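Local coordinates for protein aldolase (Escherichia coli, PDB 6VOP) that is a putative class II aldolase of the class II aldolase and adducin N-terminal domain family, at residues K6-Q9 against S10-E14. The protein carries 2 engineered substitutions. Sequence-based numbering, arbitrary orientation.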
# COMPACT_ATOMS: atom_id res chain seq x y z
N LYS A 6 -0.95 27.39 -22.30
CA LYS A 6 -0.54 28.30 -21.24
C LYS A 6 0.30 27.58 -20.19
O LYS A 6 0.00 26.45 -19.81
CB LYS A 6 -1.75 28.96 -20.58
CG LYS A 6 -1.87 30.46 -20.81
CD LYS A 6 -2.19 30.77 -22.26
CE LYS A 6 -3.58 30.26 -22.64
NZ LYS A 6 -3.93 30.57 -24.06
N VAL A 7 1.36 28.25 -19.73
CA VAL A 7 2.25 27.65 -18.75
C VAL A 7 1.55 27.47 -17.41
O VAL A 7 1.72 26.44 -16.74
CB VAL A 7 3.53 28.50 -18.61
CG1 VAL A 7 4.45 27.91 -17.55
CG2 VAL A 7 4.24 28.60 -19.95
N GLU A 8 0.75 28.45 -17.00
CA GLU A 8 0.02 28.34 -15.73
C GLU A 8 -0.94 27.16 -15.75
O GLU A 8 -1.13 26.49 -14.73
CB GLU A 8 -0.73 29.64 -15.44
CG GLU A 8 -1.37 29.69 -14.06
CD GLU A 8 -2.24 30.92 -13.85
OE1 GLU A 8 -3.43 30.88 -14.21
OE2 GLU A 8 -1.72 31.94 -13.33
N GLN A 9 -1.55 26.89 -16.90
CA GLN A 9 -2.47 25.76 -17.00
C GLN A 9 -1.74 24.44 -16.80
O GLN A 9 -2.24 23.55 -16.10
CB GLN A 9 -3.20 25.79 -18.34
CG GLN A 9 -4.11 24.59 -18.60
CD GLN A 9 -5.22 24.47 -17.57
OE1 GLN A 9 -5.70 23.37 -17.28
NE2 GLN A 9 -5.64 25.61 -17.02
N SER A 10 -0.55 24.30 -17.38
CA SER A 10 0.22 23.08 -17.20
C SER A 10 0.76 22.96 -15.78
O SER A 10 0.95 21.85 -15.28
CB SER A 10 1.36 23.03 -18.22
OG SER A 10 0.86 22.76 -19.51
N LEU A 11 1.01 24.09 -15.11
CA LEU A 11 1.42 24.05 -13.71
C LEU A 11 0.27 23.63 -12.81
O LEU A 11 0.46 22.88 -11.85
CB LEU A 11 1.99 25.40 -13.29
CG LEU A 11 3.37 25.72 -13.87
CD1 LEU A 11 3.69 27.20 -13.73
CD2 LEU A 11 4.43 24.86 -13.21
N ARG A 12 -0.94 24.11 -13.11
CA ARG A 12 -2.11 23.68 -12.35
C ARG A 12 -2.36 22.19 -12.53
O ARG A 12 -2.68 21.48 -11.56
CB ARG A 12 -3.35 24.47 -12.78
CG ARG A 12 -3.33 25.94 -12.37
CD ARG A 12 -4.53 26.67 -12.95
NE ARG A 12 -4.53 28.09 -12.57
CZ ARG A 12 -5.25 28.60 -11.58
NH1 ARG A 12 -6.03 27.81 -10.85
NH2 ARG A 12 -5.19 29.89 -11.31
N GLU A 13 -2.21 21.69 -13.76
CA GLU A 13 -2.41 20.26 -14.00
C GLU A 13 -1.32 19.43 -13.34
O GLU A 13 -1.59 18.34 -12.83
CB GLU A 13 -2.45 19.98 -15.51
CG GLU A 13 -3.76 20.36 -16.18
CD GLU A 13 -3.65 20.37 -17.69
OE1 GLU A 13 -4.63 20.78 -18.36
OE2 GLU A 13 -2.60 19.96 -18.22
N GLU A 14 -0.08 19.93 -13.34
CA GLU A 14 1.00 19.21 -12.68
C GLU A 14 0.75 19.10 -11.18
O GLU A 14 1.00 18.05 -10.58
CB GLU A 14 2.35 19.89 -12.95
CG GLU A 14 3.54 19.16 -12.33
CD GLU A 14 4.80 20.00 -12.30
OE1 GLU A 14 5.88 19.43 -12.04
OE2 GLU A 14 4.71 21.23 -12.52
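Glu-8 and Arg-12, one helical turn apart, run side by side and form a salt bridge in which NE of Arg-12 gives a weak, long hydrogen bond to OE1 of Glu-8 (3.4 Å). The carboxylate comes to the edge of the guanidinium, near its plane, with the two planes turned 64° apart. NH1 of Arg-12 is engaged elsewhere, by the carbonyl of Pro-58 and more weakly by that of Leu-61, while OE2 of Glu-8 makes a weak, long ion pair with NZ of Lys-63. The backbone that carries these side chains is regular. Arg-12 N donates to Glu-8 O at 2.9 Å, Leu-11 N to Val-7 O at 2.9 Å and Glu-13 N to Gln-9 O at 3.0 Å, the i to i+4 pattern of an alpha helix, here the first turns of helix 7-24 in the AraD-like fold. Ser-10 N also donates to Lys-6 O, at a longer 3.3 Å. The Gln-9 chain turns about CB-CG (chi2 61°) and crosses Glu-13, amide and carboxylate planes 80° apart; its OE1 and Glu-13 OE1, both acceptors, are not hydrogen-bonded. NE2 of Gln-9 donates to OE1 of Gln-59. Val-7 CG1 meets Leu-11 CD1 at 4.0 Å, and Leu-11 also packs on Leu-39 and Pro-40.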